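Long-range contacts in putative surface-anchored fimbrial subunit (Corynebacterium diphtheriae, PDB 3HR6), which probably forms the shaft of the bacterial pilus as its major subunit, a rod of tandem Ig-like modules stabilised by isopeptide and disulfide bonds: residues S303-Q308 with E418-L423; P96-V101 with L118-Q123; F187-K192 with A273-S278; G36-L41 with V102-G107; A326-H331 with L394-T399. All blocks are in the same frame, centred on the assembly; numbering follows the deposited sequence.

Overall arrangement
From the N terminus, G36-L41 opens interaction 4 and P96-V101 opens interaction 2 before V102-G107 and then L118-Q123 close them, so the two cross. They share strand 97-103, which stands between strands 38-44 and 117-124 in the N-terminal module, and V101 packs on F39. Interaction 3 follows in series, closing the long loop from F187-K192 to A273-S278 in the middle module; S278 touches L105 of interaction 4 where the modules meet. Strand 268-276 then pairs with strand 302-315, where interaction 1 begins. Its loop, closed by E418-L423, encloses all of interaction 5, whose two strands belong to the C-terminal module.

Interaction 1: S303-Q308 with E418-L423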
# COMPACT_ATOMS: atom_id res chain seq x y z
N SER A 303 9.26 -0.37 5.28
CA SER A 303 10.53 -0.05 4.63
C SER A 303 11.65 -0.93 5.16
O SER A 303 12.01 -0.86 6.33
CB SER A 303 10.89 1.42 4.80
OG SER A 303 12.15 1.78 4.17
N SER A 304 12.16 -1.80 4.31
CA SER A 304 13.25 -2.69 4.68
C SER A 304 14.55 -2.09 4.20
O SER A 304 14.64 -1.62 3.08
CB SER A 304 13.01 -4.06 4.07
OG SER A 304 11.83 -4.62 4.62
N LYS A 305 15.55 -2.08 5.07
CA LYS A 305 16.77 -1.33 4.84
C LYS A 305 17.89 -2.27 4.41
O LYS A 305 18.08 -3.31 5.02
CB LYS A 305 17.16 -0.65 6.14
CG LYS A 305 16.01 0.10 6.83
CD LYS A 305 15.45 1.22 5.96
CE LYS A 305 14.41 2.00 6.74
NZ LYS A 305 13.86 3.14 5.96
N PHE A 306 18.63 -1.85 3.39
CA PHE A 306 19.66 -2.69 2.79
C PHE A 306 20.99 -2.03 2.91
O PHE A 306 21.11 -0.82 3.03
CB PHE A 306 19.34 -3.03 1.33
CG PHE A 306 18.32 -4.13 1.19
CD1 PHE A 306 16.98 -3.91 1.53
CD2 PHE A 306 18.70 -5.39 0.79
CE1 PHE A 306 16.05 -4.95 1.42
CE2 PHE A 306 17.77 -6.41 0.67
CZ PHE A 306 16.46 -6.20 1.00
N GLY A 307 22.02 -2.88 2.86
CA GLY A 307 23.40 -2.39 2.93
C GLY A 307 24.31 -3.17 2.01
O GLY A 307 23.95 -4.18 1.43
N GLN A 308 25.49 -2.63 1.85
CA GLN A 308 26.47 -3.15 0.89
C GLN A 308 27.87 -2.94 1.46
O GLN A 308 28.20 -1.87 1.92
CB GLN A 308 26.35 -2.31 -0.38
CG GLN A 308 27.35 -2.60 -1.44
CD GLN A 308 27.02 -1.88 -2.72
OE1 GLN A 308 26.35 -2.46 -3.59
NE2 GLN A 308 27.47 -0.63 -2.85
N GLU A 418 15.74 3.17 12.39
CA GLU A 418 14.51 3.78 11.91
C GLU A 418 14.69 5.01 11.02
O GLU A 418 13.85 5.27 10.18
CB GLU A 418 13.58 4.13 13.09
CG GLU A 418 14.09 5.25 13.98
CD GLU A 418 13.42 5.29 15.38
OE1 GLU A 418 12.73 4.33 15.76
OE2 GLU A 418 13.60 6.30 16.07
N SER A 419 15.79 5.71 11.19
CA SER A 419 16.08 6.88 10.35
C SER A 419 16.74 6.58 9.00
O SER A 419 16.85 7.49 8.18
CB SER A 419 16.93 7.90 11.09
OG SER A 419 18.33 7.61 11.06
N THR A 420 17.23 5.36 8.80
CA THR A 420 18.01 5.01 7.60
C THR A 420 17.16 5.27 6.38
O THR A 420 16.10 4.72 6.28
CB THR A 420 18.43 3.54 7.67
OG1 THR A 420 19.26 3.45 8.84
CG2 THR A 420 19.25 3.12 6.45
N ASN A 421 17.65 6.10 5.46
CA ASN A 421 16.90 6.32 4.23
C ASN A 421 17.77 6.39 2.96
O ASN A 421 17.31 6.83 1.92
CB ASN A 421 16.02 7.57 4.36
CG ASN A 421 16.78 8.87 4.59
OD1 ASN A 421 18.02 8.94 4.69
ND2 ASN A 421 15.99 9.93 4.70
N VAL A 422 19.02 5.96 3.10
CA VAL A 422 19.91 5.72 1.97
C VAL A 422 20.59 4.36 2.17
O VAL A 422 20.52 3.77 3.25
CB VAL A 422 20.92 6.84 1.84
CG1 VAL A 422 20.22 8.17 1.62
CG2 VAL A 422 21.86 6.88 3.05
N LEU A 423 21.26 3.87 1.12
CA LEU A 423 21.95 2.61 1.19
C LEU A 423 23.04 2.66 2.26
O LEU A 423 23.82 3.59 2.32
CB LEU A 423 22.54 2.27 -0.18
CG LEU A 423 23.29 0.95 -0.32
CD1 LEU A 423 22.31 -0.18 -0.27
CD2 LEU A 423 24.08 0.92 -1.59
O HOH W 1 19.27 1.25 3.75
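K305 and T420 lie alongside each other with their side chains running in opposite directions. With CG beside the backbone N (chi1 -48°), the lysine bends once, at chi2, and is then extended to NZ, and its ammonium group reaches the loop backbone. There NZ gives a hydrogen bond of 2.8 Å to T420 O, nearly in line with the carbonyl, and another of 2.8 Å to S303 OG within its own strand. A long, flexible amine suits this buried place, because CD packs alongside T420, 4.1 Å from T420 CB, while its charge meets oxygens. The threonine hydroxyl bonds N417 N, inside its own loop.

The loop leads into strand 424-432, which pairs in parallel with strand 302-315, so the contact sits where the last strand of the C-terminal Ig-like module joins the first. L423 makes the apolar part. Its two methyls touch different places: CD1 rests 3.6 Å from F306 O, whereas CD2 lies 3.9 Å from Q308 NE2, the leucine meeting the extended glutamine at a slant. The Q308 amide is held elsewhere, by E425 and S365. Between the lysine and leucine ends of the contact a water lies 2.9 Å from both F306 O and V422 O. F306 sends its ring away from the loop, to within about 8 Å of the side chain of the calcium ligand E165.

Interaction 2: P96-V101 with L118-Q123; sequences PALYLV and LVAAPQ
Four backbone hydrogen bonds knit P96-V101 to L118-Q123 as an antiparallel pair, with the two strands at 147°. A97 and A121 bond in both directions, A97 N to A121 O at 2.9 Å, and Y99 with V119 do the same; L98 with A120 and L100 with L118 are the non-hydrogen-bonded pairs between and beyond them. The CA-H groups of P96 and L118 add weaker contacts, each to a carbonyl oxygen already used by the ladder.

The apolar contacts divide between the two faces. On the face of L98, L100 and L118, L118 CD2 wedges between the other two leucines, 4.0 Å from L98 CD2 and 4.0 Å from L100 CD1, and branched chains fill that space well. On the other face V101 CG2 meets V119 CG2 at 3.9 Å. Y99 turns its ring, CG beside the backbone N (chi1 -70°), so that V119 O lies in the ring plane at its edge; A121, small enough to sit beside the ring, brings CB to 4.4 Å from Y99 CD2.

At the strand ends P96 CB packs on P122 CD at 3.7 Å. P122 follows a cis peptide bond, and beyond this turn Q123 NE2 reaches back to A120 O, bonding in the plane of both groups.

Polar anchoring of the tyrosine comes from T95 O and R43, which bond its hydroxyl. Strand 38-44 flanks P96-V101, strand 131-143 flanks L118-Q123, and strand 5-13 packs against Y99, V101 and A121.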
# COMPACT_ATOMS: atom_id res chain seq x y z
N PRO A 96 -33.81 26.54 -11.03
CA PRO A 96 -34.73 25.67 -10.30
C PRO A 96 -34.98 24.35 -11.03
O PRO A 96 -35.33 24.34 -12.20
CB PRO A 96 -36.00 26.52 -10.20
CG PRO A 96 -35.50 27.94 -10.24
CD PRO A 96 -34.32 27.92 -11.15
N ALA A 97 -34.74 23.23 -10.34
CA ALA A 97 -34.86 21.90 -10.96
C ALA A 97 -34.84 20.81 -9.88
O ALA A 97 -34.66 21.12 -8.71
CB ALA A 97 -33.71 21.67 -11.93
N LEU A 98 -35.06 19.56 -10.29
CA LEU A 98 -34.76 18.39 -9.45
C LEU A 98 -33.31 18.00 -9.73
O LEU A 98 -32.91 17.87 -10.89
CB LEU A 98 -35.69 17.20 -9.76
CG LEU A 98 -35.57 15.94 -8.87
CD1 LEU A 98 -35.91 16.26 -7.43
CD2 LEU A 98 -36.47 14.80 -9.39
N TYR A 99 -32.52 17.83 -8.67
CA TYR A 99 -31.13 17.47 -8.82
C TYR A 99 -30.80 16.11 -8.24
O TYR A 99 -31.51 15.58 -7.39
CB TYR A 99 -30.21 18.54 -8.21
CG TYR A 99 -30.22 19.82 -9.02
CD1 TYR A 99 -29.34 20.01 -10.07
CD2 TYR A 99 -31.13 20.85 -8.72
CE1 TYR A 99 -29.36 21.18 -10.82
CE2 TYR A 99 -31.14 22.04 -9.47
CZ TYR A 99 -30.25 22.19 -10.51
OH TYR A 99 -30.24 23.34 -11.29
N LEU A 100 -29.71 15.54 -8.71
CA LEU A 100 -29.20 14.30 -8.19
C LEU A 100 -27.75 14.53 -7.78
O LEU A 100 -26.94 15.02 -8.57
CB LEU A 100 -29.35 13.17 -9.23
CG LEU A 100 -28.78 11.82 -8.78
CD1 LEU A 100 -29.79 11.09 -7.94
CD2 LEU A 100 -28.35 10.99 -10.03
N VAL A 101 -27.45 14.23 -6.51
CA VAL A 101 -26.12 14.41 -5.96
C VAL A 101 -25.46 13.05 -5.87
O VAL A 101 -25.98 12.13 -5.22
CB VAL A 101 -26.17 15.08 -4.55
CG1 VAL A 101 -24.81 15.04 -3.86
CG2 VAL A 101 -26.70 16.52 -4.65
N LEU A 118 -31.70 12.44 -4.41
CA LEU A 118 -32.39 13.54 -5.07
C LEU A 118 -32.48 14.74 -4.13
O LEU A 118 -32.61 14.59 -2.91
CB LEU A 118 -33.79 13.11 -5.49
CG LEU A 118 -33.94 12.00 -6.54
CD1 LEU A 118 -35.37 11.46 -6.57
CD2 LEU A 118 -33.48 12.52 -7.89
N VAL A 119 -32.37 15.94 -4.72
CA VAL A 119 -32.55 17.21 -4.01
C VAL A 119 -33.30 18.17 -4.92
O VAL A 119 -32.83 18.48 -6.01
CB VAL A 119 -31.21 17.91 -3.67
CG1 VAL A 119 -31.44 19.07 -2.76
CG2 VAL A 119 -30.22 16.93 -3.01
N ALA A 120 -34.44 18.64 -4.46
CA ALA A 120 -35.17 19.69 -5.15
C ALA A 120 -34.57 21.06 -4.79
O ALA A 120 -34.16 21.29 -3.65
CB ALA A 120 -36.66 19.64 -4.79
N ALA A 121 -34.53 21.98 -5.75
CA ALA A 121 -34.14 23.35 -5.45
C ALA A 121 -34.96 24.26 -6.34
O ALA A 121 -35.05 24.03 -7.54
CB ALA A 121 -32.64 23.56 -5.64
N PRO A 122 -35.62 25.27 -5.74
CA PRO A 122 -35.64 25.60 -4.33
C PRO A 122 -36.53 24.64 -3.54
O PRO A 122 -37.16 23.77 -4.12
CB PRO A 122 -36.22 27.02 -4.33
CG PRO A 122 -37.09 27.06 -5.50
CD PRO A 122 -36.47 26.19 -6.53
N GLN A 123 -36.56 24.81 -2.22
CA GLN A 123 -37.50 24.08 -1.38
C GLN A 123 -38.30 25.10 -0.60
O GLN A 123 -38.00 26.29 -0.66
CB GLN A 123 -36.73 23.14 -0.45
CG GLN A 123 -36.02 22.06 -1.24
CD GLN A 123 -35.25 21.11 -0.37
OE1 GLN A 123 -35.44 21.08 0.84
NE2 GLN A 123 -34.36 20.35 -0.99

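Interaction 3: F187-K192 with A273-S278; sequences FTVADK and AWVLPS
F187-K192 and A273-S278 run antiparallel at 158°, their strand axes 4.7 Å apart at the closest. T188 and L276 exchange two nearly straight hydrogen bonds, T188 N to L276 O being 2.8 Å, and A190 and W274 form the second hydrogen-bonded pair, with A190 N to W274 O at 2.9 Å. V189 and V275 face each other between them, and CA-H groups of both strands lean on the same carbonyls. Past L276 the chain makes an inverse gamma turn at P277, a residue whose ring favours such a bend, and the turn brings S278 O back to 2.9 Å from T188 OG1; Q235 OE1 is another partner of that hydroxyl.

The pair lies in the middle Ig-like module, and strand 166-174 covers its face of V189, A273 and V275. There V275 spreads its methyls: CG2 stands anti to the backbone N and comes over one face of the F187 ring, 3.6 Å from F187 CZ, a CH-pi contact that suits a flat ring against a branched chain. The ring also meets F184 edge to face. V189 CG1 packs on A273 CB at 4.3 Å.

A273, with just a methyl group, lets the carboxylate of D191 come close, D191 OD2 being 3.7 Å from A273 CB. The same OD2 accepts a hydrogen bond from K149 NZ, and N271 lies next to the other carboxylate oxygen. This Lys-Asp-Asn grouping is consistent with an isopeptide site of the kind that stabilises pilin modules. On the opposite face the W274 ring turns an edge toward A190 O.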
# COMPACT_ATOMS: atom_id res chain seq x y z
N PHE A 187 -14.66 -4.61 -3.10
CA PHE A 187 -13.65 -4.56 -2.07
C PHE A 187 -12.36 -5.10 -2.66
O PHE A 187 -12.26 -6.29 -2.94
CB PHE A 187 -14.08 -5.33 -0.82
CG PHE A 187 -13.51 -4.77 0.47
CD1 PHE A 187 -14.12 -3.72 1.10
CD2 PHE A 187 -12.37 -5.28 1.02
CE1 PHE A 187 -13.63 -3.21 2.27
CE2 PHE A 187 -11.85 -4.73 2.20
CZ PHE A 187 -12.48 -3.71 2.80
N THR A 188 -11.46 -4.18 -2.96
CA THR A 188 -10.22 -4.55 -3.60
C THR A 188 -9.03 -4.18 -2.71
O THR A 188 -9.00 -3.10 -2.15
CB THR A 188 -10.09 -3.83 -4.95
OG1 THR A 188 -11.13 -4.29 -5.83
CG2 THR A 188 -8.73 -4.11 -5.62
N VAL A 189 -8.08 -5.09 -2.55
CA VAL A 189 -6.81 -4.78 -1.88
C VAL A 189 -5.75 -4.95 -2.95
O VAL A 189 -5.64 -6.02 -3.53
CB VAL A 189 -6.53 -5.66 -0.66
CG1 VAL A 189 -5.08 -5.32 -0.06
CG2 VAL A 189 -7.64 -5.49 0.40
N ALA A 190 -5.01 -3.87 -3.26
CA ALA A 190 -3.98 -3.91 -4.29
C ALA A 190 -2.67 -3.47 -3.74
O ALA A 190 -2.59 -2.64 -2.84
CB ALA A 190 -4.33 -2.99 -5.48
N ASP A 191 -1.62 -4.05 -4.31
CA ASP A 191 -0.27 -3.77 -3.81
C ASP A 191 0.64 -3.70 -4.99
O ASP A 191 0.79 -4.69 -5.72
CB ASP A 191 0.15 -4.87 -2.81
CG ASP A 191 1.45 -4.56 -2.09
OD1 ASP A 191 2.37 -3.97 -2.74
OD2 ASP A 191 1.53 -4.88 -0.91
N LYS A 192 1.23 -2.52 -5.24
CA LYS A 192 2.17 -2.37 -6.34
C LYS A 192 3.52 -2.62 -5.72
O LYS A 192 4.06 -1.77 -5.00
CB LYS A 192 2.10 -0.97 -6.99
CG LYS A 192 2.94 -0.78 -8.24
CD LYS A 192 2.63 0.66 -8.78
CE LYS A 192 3.24 0.96 -10.10
NZ LYS A 192 2.89 2.35 -10.45
N ALA A 273 0.21 -1.18 0.54
CA ALA A 273 -0.98 -1.73 -0.15
C ALA A 273 -2.07 -0.68 -0.02
O ALA A 273 -1.95 0.26 0.76
CB ALA A 273 -1.44 -3.06 0.45
N TRP A 274 -3.15 -0.89 -0.75
CA TRP A 274 -4.25 0.04 -0.73
C TRP A 274 -5.55 -0.71 -0.75
O TRP A 274 -5.65 -1.73 -1.42
CB TRP A 274 -4.20 0.88 -1.99
CG TRP A 274 -2.95 1.73 -2.15
CD1 TRP A 274 -1.69 1.26 -2.44
CD2 TRP A 274 -2.85 3.16 -2.17
NE1 TRP A 274 -0.81 2.32 -2.53
CE2 TRP A 274 -1.52 3.49 -2.43
CE3 TRP A 274 -3.77 4.19 -2.00
CZ2 TRP A 274 -1.06 4.81 -2.47
CZ3 TRP A 274 -3.31 5.52 -2.04
CH2 TRP A 274 -1.97 5.80 -2.28
N VAL A 275 -6.54 -0.18 -0.04
CA VAL A 275 -7.91 -0.73 -0.07
C VAL A 275 -8.85 0.23 -0.78
O VAL A 275 -8.78 1.46 -0.57
CB VAL A 275 -8.44 -1.15 1.28
CG1 VAL A 275 -8.50 -0.03 2.30
CG2 VAL A 275 -9.84 -1.83 1.13
N LEU A 276 -9.62 -0.34 -1.70
CA LEU A 276 -10.64 0.39 -2.47
C LEU A 276 -11.98 -0.28 -2.30
O LEU A 276 -12.11 -1.47 -2.54
CB LEU A 276 -10.29 0.38 -3.95
CG LEU A 276 -11.13 1.25 -4.86
CD1 LEU A 276 -10.79 2.74 -4.60
CD2 LEU A 276 -10.84 0.91 -6.30
N PRO A 277 -13.02 0.48 -1.91
CA PRO A 277 -14.36 -0.10 -1.72
C PRO A 277 -15.14 -0.19 -3.06
O PRO A 277 -16.26 0.28 -3.15
CB PRO A 277 -15.02 0.91 -0.79
CG PRO A 277 -14.41 2.20 -1.17
CD PRO A 277 -12.96 1.91 -1.58
N SER A 278 -14.50 -0.77 -4.07
CA SER A 278 -15.01 -0.84 -5.44
C SER A 278 -14.23 -1.93 -6.16
O SER A 278 -13.11 -2.23 -5.76
CB SER A 278 -14.80 0.51 -6.16
OG SER A 278 -15.49 0.51 -7.42

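Interaction 4: G36-L41 with V102-G107; sequences GMSFTL and VQELNG
F39 lays one face of its ring over the aliphatic part of Q103, whose CG stands 3.8 Å above the ring plane, offset toward the rim. Extended beyond CG with CG anti to the backbone N (chi1 -168°), the glutamine turns its amide to within 26° of the ring plane. A long side chain with a polar end suits this place: methylenes meet the aromatic ring, OE1 bonds S114 N, and NE2 passes 3.4 Å from M37 SD on its way to a water. That water also accepts from S38 N and donates to E104 O, at 2.7 Å.

Strands 38-44 and 97-103 are antiparallel neighbours in the N-terminal module, with T40 and V102 bonded both ways and E104 N continuing the ladder to S38 O at 2.7 Å. Polar side chains add to the ladder. Alongside it T40 OG1 gives a short bond of 2.5 Å to OE2 of E104, which folds back at chi2, on the lone pair away from the other carboxylate oxygen; T81 also bonds this hydroxyl. In the loop that follows, S38 OG donates to N106 OD1 at 2.7 Å, while N106 ND2 reaches D291 O. G107, without a side chain, can bring its CA 3.1 Å from G36 O.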
# COMPACT_ATOMS: atom_id res chain seq x y z
N GLY A 36 -12.59 17.23 1.30
CA GLY A 36 -12.02 16.45 0.22
C GLY A 36 -12.94 15.38 -0.32
O GLY A 36 -12.51 14.50 -1.03
N MET A 37 -14.23 15.44 0.07
CA MET A 37 -15.19 14.46 -0.42
C MET A 37 -15.74 14.99 -1.73
O MET A 37 -16.13 16.15 -1.82
CB MET A 37 -16.28 14.21 0.62
CG MET A 37 -15.76 13.62 1.90
SD MET A 37 -15.22 11.92 1.71
CE MET A 37 -13.41 12.05 1.67
N SER A 38 -15.77 14.12 -2.74
CA SER A 38 -16.02 14.52 -4.11
C SER A 38 -17.44 14.18 -4.51
O SER A 38 -17.89 13.05 -4.34
CB SER A 38 -15.03 13.81 -5.04
OG SER A 38 -15.36 14.11 -6.38
N PHE A 39 -18.15 15.18 -5.03
CA PHE A 39 -19.51 15.04 -5.44
C PHE A 39 -19.71 15.58 -6.82
O PHE A 39 -19.16 16.61 -7.17
CB PHE A 39 -20.42 15.81 -4.50
CG PHE A 39 -20.48 15.24 -3.13
CD1 PHE A 39 -21.45 14.29 -2.79
CD2 PHE A 39 -19.59 15.65 -2.17
CE1 PHE A 39 -21.49 13.75 -1.51
CE2 PHE A 39 -19.62 15.14 -0.91
CZ PHE A 39 -20.58 14.17 -0.57
N THR A 40 -20.54 14.88 -7.58
CA THR A 40 -21.04 15.41 -8.83
C THR A 40 -22.53 15.75 -8.67
O THR A 40 -23.33 14.94 -8.15
CB THR A 40 -20.78 14.42 -9.98
OG1 THR A 40 -19.38 14.18 -10.07
CG2 THR A 40 -21.29 14.97 -11.30
N LEU A 41 -22.89 16.95 -9.12
CA LEU A 41 -24.26 17.38 -9.23
C LEU A 41 -24.77 17.14 -10.65
O LEU A 41 -24.13 17.55 -11.61
CB LEU A 41 -24.39 18.86 -8.85
CG LEU A 41 -25.82 19.39 -8.72
CD1 LEU A 41 -26.52 18.84 -7.45
CD2 LEU A 41 -25.83 20.92 -8.73
N VAL A 102 -24.30 12.91 -6.50
CA VAL A 102 -23.59 11.63 -6.54
C VAL A 102 -22.23 11.79 -5.88
O VAL A 102 -21.37 12.47 -6.40
CB VAL A 102 -23.41 11.09 -7.98
CG1 VAL A 102 -22.61 9.77 -7.98
CG2 VAL A 102 -24.77 10.86 -8.63
N GLN A 103 -22.02 11.17 -4.73
CA GLN A 103 -20.65 11.11 -4.20
C GLN A 103 -19.81 10.19 -5.08
O GLN A 103 -20.25 9.12 -5.48
CB GLN A 103 -20.57 10.60 -2.77
CG GLN A 103 -19.18 10.84 -2.20
CD GLN A 103 -19.04 10.59 -0.71
OE1 GLN A 103 -20.00 10.22 -0.01
NE2 GLN A 103 -17.82 10.82 -0.20
N GLU A 104 -18.58 10.61 -5.32
CA GLU A 104 -17.68 9.92 -6.24
C GLU A 104 -16.58 9.21 -5.45
O GLU A 104 -16.37 9.45 -4.27
CB GLU A 104 -17.04 10.92 -7.16
CG GLU A 104 -18.05 11.73 -7.99
CD GLU A 104 -18.65 10.97 -9.16
OE1 GLU A 104 -18.61 9.73 -9.20
OE2 GLU A 104 -19.19 11.64 -10.06
N LEU A 105 -15.85 8.38 -6.17
CA LEU A 105 -14.80 7.55 -5.61
C LEU A 105 -13.41 8.20 -5.69
O LEU A 105 -12.41 7.56 -5.35
CB LEU A 105 -14.82 6.20 -6.33
CG LEU A 105 -16.00 5.28 -6.00
CD1 LEU A 105 -15.95 4.07 -6.96
CD2 LEU A 105 -15.99 4.84 -4.54
N ASN A 106 -13.35 9.46 -6.15
CA ASN A 106 -12.12 10.23 -6.33
C ASN A 106 -11.92 11.38 -5.28
O ASN A 106 -11.28 12.43 -5.56
CB ASN A 106 -12.06 10.78 -7.75
CG ASN A 106 -13.06 11.89 -7.99
OD1 ASN A 106 -14.05 11.98 -7.29
ND2 ASN A 106 -12.77 12.78 -8.96
N GLY A 107 -12.45 11.19 -4.08
CA GLY A 107 -12.19 12.12 -2.96
C GLY A 107 -10.74 12.08 -2.54
O GLY A 107 -10.00 11.20 -2.98
O HOH W 2 -15.68 11.12 -2.25

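Interaction 5: A326-H331 with L394-T399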
# COMPACT_ATOMS: atom_id res chain seq x y z
N ALA A 326 42.02 -12.97 -3.33
CA ALA A 326 41.64 -13.51 -2.05
C ALA A 326 40.14 -13.77 -2.09
O ALA A 326 39.41 -13.16 -2.89
CB ALA A 326 42.00 -12.56 -0.91
N THR A 327 39.69 -14.66 -1.20
CA THR A 327 38.30 -15.06 -1.09
C THR A 327 37.85 -14.84 0.36
O THR A 327 38.60 -15.10 1.30
CB THR A 327 38.13 -16.55 -1.50
OG1 THR A 327 38.61 -16.76 -2.85
CG2 THR A 327 36.66 -17.03 -1.33
N PHE A 328 36.64 -14.29 0.50
CA PHE A 328 36.03 -14.00 1.79
C PHE A 328 34.64 -14.58 1.85
O PHE A 328 33.94 -14.75 0.81
CB PHE A 328 35.94 -12.49 2.05
CG PHE A 328 37.28 -11.81 2.05
CD1 PHE A 328 37.97 -11.59 3.26
CD2 PHE A 328 37.87 -11.43 0.87
CE1 PHE A 328 39.21 -11.00 3.27
CE2 PHE A 328 39.12 -10.85 0.86
CZ PHE A 328 39.80 -10.61 2.06
N GLN A 329 34.27 -14.95 3.07
CA GLN A 329 32.89 -15.23 3.39
C GLN A 329 32.41 -14.25 4.44
O GLN A 329 33.17 -13.75 5.31
CB GLN A 329 32.71 -16.69 3.79
CG GLN A 329 33.09 -17.65 2.71
CD GLN A 329 32.72 -19.07 3.08
OE1 GLN A 329 33.29 -19.63 4.02
NE2 GLN A 329 31.83 -19.67 2.31
N LEU A 330 31.13 -13.94 4.33
CA LEU A 330 30.48 -13.02 5.27
C LEU A 330 29.79 -13.82 6.39
O LEU A 330 29.14 -14.82 6.14
CB LEU A 330 29.50 -12.12 4.54
CG LEU A 330 28.80 -11.01 5.37
CD1 LEU A 330 29.80 -9.97 5.84
CD2 LEU A 330 27.66 -10.38 4.52
N HIS A 331 29.97 -13.35 7.62
CA HIS A 331 29.56 -14.04 8.82
C HIS A 331 29.02 -13.02 9.80
O HIS A 331 29.08 -11.83 9.57
CB HIS A 331 30.74 -14.74 9.46
CG HIS A 331 31.10 -16.04 8.82
ND1 HIS A 331 30.39 -17.20 9.06
CD2 HIS A 331 32.11 -16.39 7.99
CE1 HIS A 331 30.95 -18.20 8.41
NE2 HIS A 331 32.00 -17.74 7.74
N LEU A 394 34.06 -10.50 8.19
CA LEU A 394 34.53 -11.23 7.02
C LEU A 394 35.61 -12.21 7.44
O LEU A 394 36.49 -11.88 8.23
CB LEU A 394 35.12 -10.24 6.03
CG LEU A 394 34.14 -9.29 5.34
CD1 LEU A 394 34.95 -8.08 4.68
CD2 LEU A 394 33.27 -10.03 4.32
N VAL A 395 35.54 -13.40 6.87
CA VAL A 395 36.59 -14.41 7.08
C VAL A 395 37.27 -14.63 5.74
O VAL A 395 36.62 -14.97 4.73
CB VAL A 395 36.02 -15.74 7.61
CG1 VAL A 395 37.10 -16.87 7.55
CG2 VAL A 395 35.46 -15.58 9.01
N GLU A 396 38.59 -14.47 5.73
CA GLU A 396 39.37 -14.74 4.54
C GLU A 396 39.64 -16.23 4.43
O GLU A 396 40.32 -16.80 5.29
CB GLU A 396 40.70 -14.00 4.57
CG GLU A 396 41.42 -14.11 3.26
CD GLU A 396 42.66 -13.27 3.20
OE1 GLU A 396 43.53 -13.39 4.08
OE2 GLU A 396 42.77 -12.53 2.21
N THR A 397 39.09 -16.87 3.40
CA THR A 397 39.22 -18.33 3.23
C THR A 397 40.32 -18.74 2.26
O THR A 397 40.75 -19.89 2.28
CB THR A 397 37.91 -18.97 2.76
OG1 THR A 397 37.53 -18.41 1.50
CG2 THR A 397 36.79 -18.82 3.79
N ALA A 398 40.79 -17.81 1.43
CA ALA A 398 41.89 -18.06 0.53
C ALA A 398 42.59 -16.74 0.24
O ALA A 398 42.00 -15.66 0.37
CB ALA A 398 41.40 -18.73 -0.75
N THR A 399 43.86 -16.85 -0.09
CA THR A 399 44.64 -15.70 -0.47
C THR A 399 45.61 -16.07 -1.59
O THR A 399 45.48 -17.11 -2.21
CB THR A 399 45.33 -15.15 0.77
OG1 THR A 399 45.88 -13.86 0.48
CG2 THR A 399 46.40 -16.14 1.27
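A classic beta bulge marks this antiparallel pair of the C-terminal Ig-like module: T397 and A398 both face T327, and the register shifts by one before F328. T327 O takes a hydrogen bond of 2.8 Å from T397 N and a weak one from A398 N, while T327 N gives to A398 O from above the carbonyl plane. Regular pairing resumes at F328 with E396, a non-hydrogen-bonded pair, and Q329 and V395 then bond both ways, Q329 N to V395 O at 2.9 Å.

On the inner face F328 lies against E396, ring and carboxylate planes 28° apart. The glutamate extends, CG anti to the backbone N (chi1 -171°), which carries CG over the ring, off-centre, in a CH-pi contact, while E396 OE2 ends 3.5 Å from F328 CZ. Its OE1 bonds L406 N, and its side chain also touches K313, with N432 close by. This setting is consistent with the glutamate of a pilin isopeptide site. L394 CD2 packs on L330 CD1 at 3.8 Å, leucines suiting the hydrophobic side that meets strand 361-375.

The face of T327, Q329 and V395 is more polar. At the bulge, T397 puts its OG1 in the crowded position between backbone N and carbonyl carbon, and its CG2 meets Q329, 3.6 Å from Q329 OE1, the two side chains crossing at about a right angle. Q329 NE2 is held by Q352 O. H331 bonds D343 through ND1 and sits beside C393, half of the disulfide with C333. Its ring carbon CD2 lies 3.6 Å from V395 CG2.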